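Local coordinates for aminopeptidase N family protein (Idiomarina loihiensis L2TR, PDB 4FGM) that is probably a zinc-dependent aminopeptidase of the M61 family, holding one zinc ion and a maleic acid molecule in its pocket, at residues V18-E23 and L113-Q118; Q29-P34 and W72-S77; L53-N58 and H79-H84. All blocks are in the same frame, centred on the assembly; numbering follows the deposited sequence.

Interaction 1: V18-E23 and L113-Q118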
loop_
_atom_site.group_PDB
_atom_site.type_symbol
_atom_site.label_atom_id
_atom_site.label_comp_id
_atom_site.label_asym_id
_atom_site.label_seq_id
_atom_site.Cartn_x
_atom_site.Cartn_y
_atom_site.Cartn_z
ATOM N N VAL A 18 24.466 -1.250 -15.629
ATOM C CA VAL A 18 24.771 -0.335 -14.541
ATOM C C VAL A 18 26.268 -0.259 -14.278
ATOM O O VAL A 18 26.968 -1.279 -14.274
ATOM C CB VAL A 18 24.061 -0.754 -13.232
ATOM C CG1 VAL A 18 24.332 0.271 -12.149
ATOM C CG2 VAL A 18 22.561 -0.888 -13.467
ATOM N N SER A 19 26.743 0.965 -14.079
ATOM C CA SER A 19 28.141 1.230 -13.776
ATOM C C SER A 19 28.183 2.049 -12.505
ATOM O O SER A 19 27.336 2.916 -12.262
ATOM C CB SER A 19 28.826 2.010 -14.901
ATOM O OG SER A 19 29.177 1.158 -15.974
ATOM N N LEU A 20 29.186 1.767 -11.696
ATOM C CA LEU A 20 29.366 2.438 -10.429
ATOM C C LEU A 20 30.830 2.858 -10.364
ATOM O O LEU A 20 31.727 2.027 -10.526
ATOM C CB LEU A 20 29.017 1.453 -9.311
ATOM C CG LEU A 20 29.421 1.761 -7.882
ATOM C CD1 LEU A 20 28.711 2.995 -7.395
ATOM C CD2 LEU A 20 29.072 0.575 -7.020
ATOM N N THR A 21 31.071 4.146 -10.150
ATOM C CA THR A 21 32.437 4.635 -10.083
ATOM C C THR A 21 32.809 5.199 -8.713
ATOM O O THR A 21 32.261 6.206 -8.256
ATOM C CB THR A 21 32.676 5.692 -11.170
ATOM O OG1 THR A 21 32.296 5.143 -12.438
ATOM C CG2 THR A 21 34.150 6.083 -11.225
ATOM N N ILE A 22 33.753 4.530 -8.064
ATOM C CA ILE A 22 34.210 4.934 -6.745
ATOM C C ILE A 22 35.581 5.575 -6.878
ATOM O O ILE A 22 36.549 4.896 -7.227
ATOM C CB ILE A 22 34.307 3.718 -5.811
ATOM C CG1 ILE A 22 33.007 2.911 -5.884
ATOM C CG2 ILE A 22 34.566 4.184 -4.390
ATOM C CD1 ILE A 22 33.148 1.475 -5.432
ATOM N N GLU A 23 35.650 6.879 -6.610
ATOM C CA GLU A 23 36.894 7.647 -6.714
ATOM C C GLU A 23 37.988 7.056 -5.835
ATOM O O GLU A 23 39.129 6.895 -6.269
ATOM C CB GLU A 23 36.636 9.108 -6.321
ATOM C CG GLU A 23 37.848 10.038 -6.393
ATOM C CD GLU A 23 38.369 10.232 -7.808
ATOM O OE1 GLU A 23 37.651 9.864 -8.764
ATOM O OE2 GLU A 23 39.492 10.767 -7.962
ATOM N N LEU A 113 24.128 -0.517 -6.259
ATOM C CA LEU A 113 24.848 -1.070 -5.115
ATOM C C LEU A 113 25.361 0.070 -4.234
ATOM O O LEU A 113 25.808 1.102 -4.731
ATOM C CB LEU A 113 26.040 -1.907 -5.579
ATOM C CG LEU A 113 25.731 -3.237 -6.262
ATOM C CD1 LEU A 113 27.030 -3.870 -6.727
ATOM C CD2 LEU A 113 25.002 -4.160 -5.295
ATOM N N ALA A 114 25.280 -0.113 -2.923
ATOM C CA ALA A 114 25.760 0.898 -1.986
ATOM C C ALA A 114 27.243 0.641 -1.713
ATOM O O ALA A 114 27.677 -0.512 -1.648
ATOM C CB ALA A 114 24.972 0.822 -0.686
ATOM N N VAL A 115 28.019 1.714 -1.575
ATOM C CA VAL A 115 29.450 1.593 -1.280
ATOM C C VAL A 115 29.627 1.636 0.234
ATOM O O VAL A 115 29.414 2.677 0.863
ATOM C CB VAL A 115 30.266 2.754 -1.917
ATOM C CG1 VAL A 115 31.747 2.583 -1.599
ATOM C CG2 VAL A 115 30.054 2.779 -3.428
ATOM N N GLU A 116 30.003 0.501 0.816
ATOM C CA GLU A 116 30.194 0.391 2.265
ATOM C C GLU A 116 31.065 1.493 2.860
ATOM O O GLU A 116 32.181 1.738 2.398
ATOM C CB GLU A 116 30.804 -0.965 2.617
ATOM C CG GLU A 116 30.976 -1.206 4.111
ATOM C CD GLU A 116 29.654 -1.270 4.862
ATOM O OE1 GLU A 116 28.757 -2.024 4.432
ATOM O OE2 GLU A 116 29.512 -0.574 5.889
ATOM N N GLY A 117 30.537 2.157 3.884
ATOM C CA GLY A 117 31.276 3.217 4.543
ATOM C C GLY A 117 31.217 4.574 3.868
ATOM O O GLY A 117 31.527 5.585 4.489
ATOM N N GLN A 118 30.830 4.607 2.598
ATOM C CA GLN A 118 30.744 5.873 1.874
ATOM C C GLN A 118 29.295 6.126 1.487
ATOM O O GLN A 118 28.993 6.848 0.541
ATOM C CB GLN A 118 31.625 5.819 0.630
ATOM C CG GLN A 118 33.077 5.538 0.937
ATOM C CD GLN A 118 33.933 5.486 -0.306
ATOM O OE1 GLN A 118 33.985 6.447 -1.077
ATOM N NE2 GLN A 118 34.616 4.360 -0.510
#
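Ile22 and Val115 meet tip to tip across two facing β-layers of the M61 N-terminal domain, an example of how layers can join without any backbone bond between 18-23 and 113-118. The CA atoms of Ile22 and Val115 stand 8.0 Å apart, too far for backbone pairing, and aliphatic side-chain carbons bridge the interval. Ile22 CG1 lies 3.8 Å from Val115 CG2, and the same methyl meets Ile22 CD1. Val115 CG1 is anti to the backbone N (chi1 -179°), which leaves CG2 beside that nitrogen and turned to both Leu20 and Ile22: Leu20 CD1 approaches Val115 CG2 at 4.2 Å. The other branch of Leu20 goes to Leu113, whose side chain it crosses at about a right angle; Leu20 CD2 is 4.2 Å from Leu113 CB and 4.0 Å from Leu113 O. That carbonyl oxygen has its polar partner in the hydroxyl of Tyr4.

At the far end, Ile22 CG2 rests against the amide of Gln118, 3.9 Å from Gln118 NE2. This is a van der Waals touch, and the polar needs of Gln118 NE2 are met elsewhere: it is hydrogen-bonded to Gln24 O and more weakly to Gln29 OE1.

Farther out, backbone bonding places each layer. Strand 15-22 lies between strands 2-10 and 81-91, with Ile2 touching both Leu20 and Val115, whereas strand 114-115 pairs with strand 30-32. Glu116, which does not touch strand 15-22, makes a salt bridge to Arg71. A type II turn from Val115 to Gln118 folds the chain back and brings Gln118 against Ile22. Gly117 takes its third position with a positive phi of 82°, where a CB would jam against Glu116 O, and the turn closes with Gln118 N donating to Val115 O at 3.0 Å.

Interaction 2: Q29-P34 and W72-S77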
loop_
_atom_site.group_PDB
_atom_site.type_symbol
_atom_site.label_atom_id
_atom_site.label_comp_id
_atom_site.label_asym_id
_atom_site.label_seq_id
_atom_site.Cartn_x
_atom_site.Cartn_y
_atom_site.Cartn_z
ATOM N N GLN A 29 37.372 -3.010 -0.165
ATOM C CA GLN A 29 36.100 -2.288 -0.194
ATOM C C GLN A 29 34.925 -3.223 -0.467
ATOM O O GLN A 29 35.008 -4.109 -1.326
ATOM C CB GLN A 29 36.153 -1.198 -1.278
ATOM C CG GLN A 29 34.861 -0.415 -1.478
ATOM C CD GLN A 29 34.543 0.535 -0.333
ATOM O OE1 GLN A 29 35.289 1.481 -0.062
ATOM N NE2 GLN A 29 33.421 0.294 0.337
ATOM N N GLU A 30 33.833 -3.017 0.259
ATOM C CA GLU A 30 32.642 -3.837 0.082
ATOM C C GLU A 30 31.498 -3.062 -0.560
ATOM O O GLU A 30 31.350 -1.861 -0.354
ATOM C CB GLU A 30 32.173 -4.413 1.425
ATOM C CG GLU A 30 33.121 -5.446 2.015
ATOM C CD GLU A 30 32.665 -5.961 3.368
ATOM O OE1 GLU A 30 31.616 -5.499 3.872
ATOM O OE2 GLU A 30 33.363 -6.834 3.927
ATOM N N LEU A 31 30.697 -3.780 -1.338
ATOM C CA LEU A 31 29.538 -3.220 -2.021
ATOM C C LEU A 31 28.348 -4.086 -1.601
ATOM O O LEU A 31 28.461 -5.316 -1.537
ATOM C CB LEU A 31 29.731 -3.310 -3.540
ATOM C CG LEU A 31 31.054 -2.778 -4.103
ATOM C CD1 LEU A 31 31.207 -3.180 -5.561
ATOM C CD2 LEU A 31 31.098 -1.277 -3.949
ATOM N N TRP A 32 27.218 -3.456 -1.293
ATOM C CA TRP A 32 26.042 -4.218 -0.897
ATOM C C TRP A 32 24.742 -3.653 -1.463
ATOM O O TRP A 32 24.665 -2.476 -1.841
ATOM C CB TRP A 32 25.932 -4.307 0.633
ATOM C CG TRP A 32 25.796 -2.981 1.327
ATOM C CD1 TRP A 32 26.809 -2.177 1.750
ATOM C CD2 TRP A 32 24.578 -2.305 1.666
ATOM N NE1 TRP A 32 26.303 -1.041 2.335
ATOM C CE2 TRP A 32 24.934 -1.093 2.298
ATOM C CE3 TRP A 32 23.216 -2.606 1.499
ATOM C CZ2 TRP A 32 23.985 -0.176 2.762
ATOM C CZ3 TRP A 32 22.265 -1.691 1.961
ATOM C CH2 TRP A 32 22.659 -0.490 2.586
ATOM N N LEU A 33 23.723 -4.507 -1.526
ATOM C CA LEU A 33 22.427 -4.098 -2.041
ATOM C C LEU A 33 21.345 -4.354 -0.998
ATOM O O LEU A 33 21.326 -5.399 -0.341
ATOM C CB LEU A 33 22.100 -4.863 -3.323
ATOM C CG LEU A 33 20.945 -4.258 -4.124
ATOM C CD1 LEU A 33 21.419 -2.933 -4.715
ATOM C CD2 LEU A 33 20.497 -5.216 -5.236
ATOM N N PRO A 34 20.433 -3.396 -0.826
ATOM C CA PRO A 34 19.356 -3.556 0.152
ATOM C C PRO A 34 18.616 -4.874 -0.064
ATOM O O PRO A 34 18.435 -5.301 -1.203
ATOM C CB PRO A 34 18.458 -2.353 -0.126
ATOM C CG PRO A 34 19.421 -1.314 -0.611
ATOM C CD PRO A 34 20.319 -2.113 -1.536
ATOM N N TRP A 72 29.474 -7.781 -2.083
ATOM C CA TRP A 72 30.679 -8.061 -2.853
ATOM C C TRP A 72 31.889 -7.395 -2.203
ATOM O O TRP A 72 31.751 -6.381 -1.509
ATOM C CB TRP A 72 30.527 -7.542 -4.287
ATOM C CG TRP A 72 29.611 -8.352 -5.147
ATOM C CD1 TRP A 72 29.965 -9.317 -6.041
ATOM C CD2 TRP A 72 28.185 -8.275 -5.182
ATOM N NE1 TRP A 72 28.845 -9.848 -6.637
ATOM C CE2 TRP A 72 27.738 -9.224 -6.127
ATOM C CE3 TRP A 72 27.239 -7.492 -4.509
ATOM C CZ2 TRP A 72 26.386 -9.415 -6.414
ATOM C CZ3 TRP A 72 25.894 -7.682 -4.793
ATOM C CH2 TRP A 72 25.481 -8.635 -5.741
ATOM N N GLN A 73 33.069 -7.968 -2.433
ATOM C CA GLN A 73 34.309 -7.416 -1.889
ATOM C C GLN A 73 35.316 -7.216 -3.022
ATOM O O GLN A 73 35.624 -8.154 -3.767
ATOM C CB GLN A 73 34.891 -8.347 -0.828
ATOM C CG GLN A 73 36.063 -7.742 -0.067
ATOM C CD GLN A 73 36.551 -8.630 1.066
ATOM O OE1 GLN A 73 37.017 -9.749 0.843
ATOM N NE2 GLN A 73 36.444 -8.133 2.291
ATOM N N LEU A 74 35.811 -5.986 -3.147
ATOM C CA LEU A 74 36.765 -5.615 -4.194
ATOM C C LEU A 74 38.214 -5.793 -3.770
ATOM O O LEU A 74 38.549 -5.643 -2.593
ATOM C CB LEU A 74 36.580 -4.144 -4.587
ATOM C CG LEU A 74 35.299 -3.654 -5.254
ATOM C CD1 LEU A 74 35.272 -2.137 -5.205
ATOM C CD2 LEU A 74 35.224 -4.157 -6.696
ATOM N N ALA A 75 39.075 -6.105 -4.733
ATOM C CA ALA A 75 40.492 -6.239 -4.436
ATOM C C ALA A 75 40.981 -4.805 -4.201
ATOM O O ALA A 75 40.346 -3.845 -4.653
ATOM C CB ALA A 75 41.222 -6.867 -5.612
ATOM N N ARG A 76 42.089 -4.661 -3.480
ATOM C CA ARG A 76 42.660 -3.347 -3.185
ATOM C C ARG A 76 43.089 -2.600 -4.440
ATOM O O ARG A 76 43.503 -3.210 -5.430
ATOM C CB ARG A 76 43.889 -3.495 -2.291
ATOM C CG ARG A 76 43.617 -3.966 -0.889
ATOM C CD ARG A 76 44.913 -4.399 -0.223
ATOM N NE ARG A 76 44.715 -4.694 1.191
ATOM C CZ ARG A 76 44.509 -3.767 2.119
ATOM N NH1 ARG A 76 44.480 -2.482 1.778
ATOM N NH2 ARG A 76 44.321 -4.121 3.383
ATOM N N SER A 77 43.005 -1.276 -4.396
ATOM C CA SER A 77 43.423 -0.470 -5.530
ATOM C C SER A 77 43.773 0.941 -5.092
ATOM O O SER A 77 43.099 1.513 -4.243
ATOM C CB SER A 77 42.327 -0.425 -6.591
ATOM O OG SER A 77 42.716 0.419 -7.667
#
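An antiparallel strand pair joins Leu31 to Trp72 through two reciprocal backbone bonds, the classic hydrogen-bonded pair. Leu31 N donates to Trp72 O at 2.8 Å, and Trp72 N returns a bond of 2.7 Å to Leu31 O. Two residues further along, Leu74 N reaches Gln29 O at 2.7 Å with an almost straight N-H...O angle of 178°. The same Gln29 O also receives a CA-H...O contact from Gln73, so one carbonyl serves two neighbours.

Within the N-terminal domain, strand 30-32 is an inner strand, paired here with 71-74 and on its other edge with 114-115, while 71-74 continues the sheet to 60-68. The two faces of the 30-32/71-74 pair differ in chemistry. Leu31, Trp72 and Leu74 form the apolar one: Leu31 CD1 packs on Leu74 CG at 4.1 Å, and the edge of the indole lies in plane with Leu31 O, CE3 being the nearest ring atom. Val83 and Val81 of strand 81-91 lie against Leu31 and Leu74.

Glu30 and Gln73 occupy the opposite, more exposed face as a non-hydrogen-bonded pair. Their ends cross with carboxylate and amide planes 43° apart, and at 3.7 Å Glu30 OE2 and Gln73 NE2 stop short of a hydrogen bond; Glu30 OE1 instead makes a salt bridge to Arg71. Gln29 runs beside Leu74, its CB and CG near Leu74 CD1, before a bend at chi2 (71°) swings its amide back over its own strand. There Gln29 NE2 donates to Glu30 O at 3.1 Å, in the plane of the amide, and also to Glu116 O, while Gln29 OE1 accepts from Asn26 N.

Interaction 3: L53-N58 and H79-H84; sequences LHAESN and HPVTVH
Ser57 OG is gripped twice: it donates to Pro80 O at 2.7 Å, from above the carbonyl plane, and is hydrogen-bonded to Ser77 OG. The antiparallel pair that it ends has four backbone bonds, two between His54 and His84 and two between Glu56 and Thr82.

On the outer face, His84 NE2 donates to Glu56 OE2 at 2.7 Å, nearly straight and within the ring plane, using the anti lone pair of the carboxylate. Glu56 reaches it because CG sits between the backbone N and carbonyl carbon (chi1 72°) and the chain then extends past Thr82. With ND1 bonded to Ser19 OG, the His84 ring is held at both nitrogens. His84 CB lies over one face of the His54 ring, offset toward the rim, a CH-pi contact 3.9 Å from the centroid.

Beyond the strands, the Asn58 amide stacks on the His79 ring, planes 26° apart. An alanine in place of His79 would leave that amide without its flat partner and is likely to set it free to turn.

Strand 53-57 pairs on its other edge with 60-68 (Ala55 with Leu62); Ala55 packs on Leu74 and Leu53 on Trp72, while strand 15-22 borders 81-91.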
loop_
_atom_site.group_PDB
_atom_site.type_symbol
_atom_site.label_atom_id
_atom_site.label_comp_id
_atom_site.label_asym_id
_atom_site.label_seq_id
_atom_site.Cartn_x
_atom_site.Cartn_y
_atom_site.Cartn_z
ATOM N N LEU A 53 28.546 -9.258 -12.813
ATOM C CA LEU A 53 29.264 -8.146 -12.203
ATOM C C LEU A 53 30.775 -8.356 -12.296
ATOM O O LEU A 53 31.268 -9.461 -12.084
ATOM C CB LEU A 53 28.846 -7.989 -10.732
ATOM C CG LEU A 53 29.446 -6.834 -9.917
ATOM C CD1 LEU A 53 28.440 -6.337 -8.898
ATOM C CD2 LEU A 53 30.721 -7.288 -9.224
ATOM N N HIS A 54 31.497 -7.303 -12.660
ATOM C CA HIS A 54 32.952 -7.358 -12.724
ATOM C C HIS A 54 33.487 -5.962 -12.416
ATOM O O HIS A 54 32.726 -4.994 -12.386
ATOM C CB HIS A 54 33.449 -7.869 -14.084
ATOM C CG HIS A 54 32.981 -7.068 -15.252
ATOM N ND1 HIS A 54 31.690 -7.139 -15.736
ATOM C CD2 HIS A 54 33.634 -6.199 -16.057
ATOM C CE1 HIS A 54 31.574 -6.352 -16.790
ATOM N NE2 HIS A 54 32.740 -5.769 -17.007
ATOM N N ALA A 55 34.784 -5.849 -12.162
ATOM C CA ALA A 55 35.346 -4.550 -11.813
ATOM C C ALA A 55 36.604 -4.238 -12.584
ATOM O O ALA A 55 37.242 -5.130 -13.143
ATOM C CB ALA A 55 35.638 -4.501 -10.333
ATOM N N GLU A 56 36.966 -2.963 -12.605
ATOM C CA GLU A 56 38.164 -2.547 -13.315
ATOM C C GLU A 56 38.755 -1.312 -12.664
ATOM O O GLU A 56 38.036 -0.491 -12.090
ATOM C CB GLU A 56 37.844 -2.246 -14.782
ATOM C CG GLU A 56 37.063 -0.962 -14.982
ATOM C CD GLU A 56 37.001 -0.534 -16.431
ATOM O OE1 GLU A 56 38.067 -0.483 -17.081
ATOM O OE2 GLU A 56 35.891 -0.232 -16.916
ATOM N N SER A 57 40.073 -1.193 -12.746
ATOM C CA SER A 57 40.762 -0.052 -12.177
ATOM C C SER A 57 42.060 0.175 -12.922
ATOM O O SER A 57 42.800 -0.766 -13.207
ATOM C CB SER A 57 41.049 -0.279 -10.692
ATOM O OG SER A 57 41.481 0.926 -10.082
ATOM N N ASN A 58 42.314 1.434 -13.255
ATOM C CA ASN A 58 43.523 1.819 -13.959
ATOM C C ASN A 58 43.741 0.983 -15.214
ATOM O O ASN A 58 44.847 0.508 -15.469
ATOM C CB ASN A 58 44.723 1.692 -13.020
ATOM C CG ASN A 58 45.903 2.537 -13.460
ATOM O OD1 ASN A 58 45.735 3.670 -13.925
ATOM N ND2 ASN A 58 47.109 2.000 -13.292
ATOM N N HIS A 79 43.873 3.332 -7.251
ATOM C CA HIS A 79 43.131 4.174 -8.180
ATOM C C HIS A 79 41.619 4.036 -8.077
ATOM O O HIS A 79 41.100 3.119 -7.426
ATOM C CB HIS A 79 43.532 3.841 -9.614
ATOM C CG HIS A 79 45.011 3.790 -9.833
ATOM N ND1 HIS A 79 45.696 2.607 -9.980
ATOM C CD2 HIS A 79 45.930 4.779 -9.924
ATOM C CE1 HIS A 79 46.983 2.867 -10.155
ATOM N NE2 HIS A 79 47.149 4.175 -10.125
ATOM N N PRO A 80 40.888 4.959 -8.725
ATOM C CA PRO A 80 39.424 4.928 -8.718
ATOM C C PRO A 80 39.004 3.575 -9.294
ATOM O O PRO A 80 39.711 3.008 -10.130
ATOM C CB PRO A 80 39.055 6.078 -9.654
ATOM C CG PRO A 80 40.173 7.049 -9.468
ATOM C CD PRO A 80 41.391 6.155 -9.430
ATOM N N VAL A 81 37.869 3.050 -8.849
ATOM C CA VAL A 81 37.395 1.769 -9.358
ATOM C C VAL A 81 36.009 1.912 -9.975
ATOM O O VAL A 81 35.165 2.679 -9.491
ATOM C CB VAL A 81 37.343 0.699 -8.236
ATOM C CG1 VAL A 81 36.685 -0.573 -8.752
ATOM C CG2 VAL A 81 38.754 0.385 -7.746
ATOM N N THR A 82 35.793 1.181 -11.062
ATOM C CA THR A 82 34.520 1.181 -11.765
ATOM C C THR A 82 33.967 -0.242 -11.732
ATOM O O THR A 82 34.641 -1.190 -12.128
ATOM C CB THR A 82 34.684 1.631 -13.235
ATOM O OG1 THR A 82 35.244 2.948 -13.270
ATOM C CG2 THR A 82 33.330 1.660 -13.941
ATOM N N VAL A 83 32.743 -0.384 -11.240
ATOM C CA VAL A 83 32.093 -1.687 -11.146
ATOM C C VAL A 83 30.985 -1.739 -12.191
ATOM O O VAL A 83 30.172 -0.827 -12.279
ATOM C CB VAL A 83 31.495 -1.888 -9.737
ATOM C CG1 VAL A 83 30.929 -3.293 -9.592
ATOM C CG2 VAL A 83 32.568 -1.620 -8.687
ATOM N N HIS A 84 30.968 -2.800 -12.988
ATOM C CA HIS A 84 29.964 -2.957 -14.036
ATOM C C HIS A 84 29.089 -4.177 -13.780
ATOM O O HIS A 84 29.577 -5.216 -13.348
ATOM C CB HIS A 84 30.629 -3.165 -15.399
ATOM C CG HIS A 84 31.561 -2.071 -15.811
ATOM N ND1 HIS A 84 31.128 -0.893 -16.382
ATOM C CD2 HIS A 84 32.913 -1.998 -15.782
ATOM C CE1 HIS A 84 32.172 -0.145 -16.690
ATOM N NE2 HIS A 84 33.268 -0.793 -16.336
#

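The three contacts border what appears to be a shared apolar interior in the N-terminal domain, well away from the zinc site. Interaction 1 is buried and apolar, joining layers through aliphatic side chains; interactions 2 and 3 are strand pairings held by backbone bonds. Interaction 3 is the more exposed of these, with imidazole and carboxylate on its outer face. Strand 30-32 of interaction 2 borders strand 114-115 of interaction 1 (Ala114 N to Trp32 O, 2.7 Å), and strand 15-22 borders strand 81-91 of interaction 3 (Leu20 O to Val83 N, 2.7 Å). Interactions 2 and 3 face each other through Leu74 and Ala55, while Ser57 and Ser77 meet at their margins.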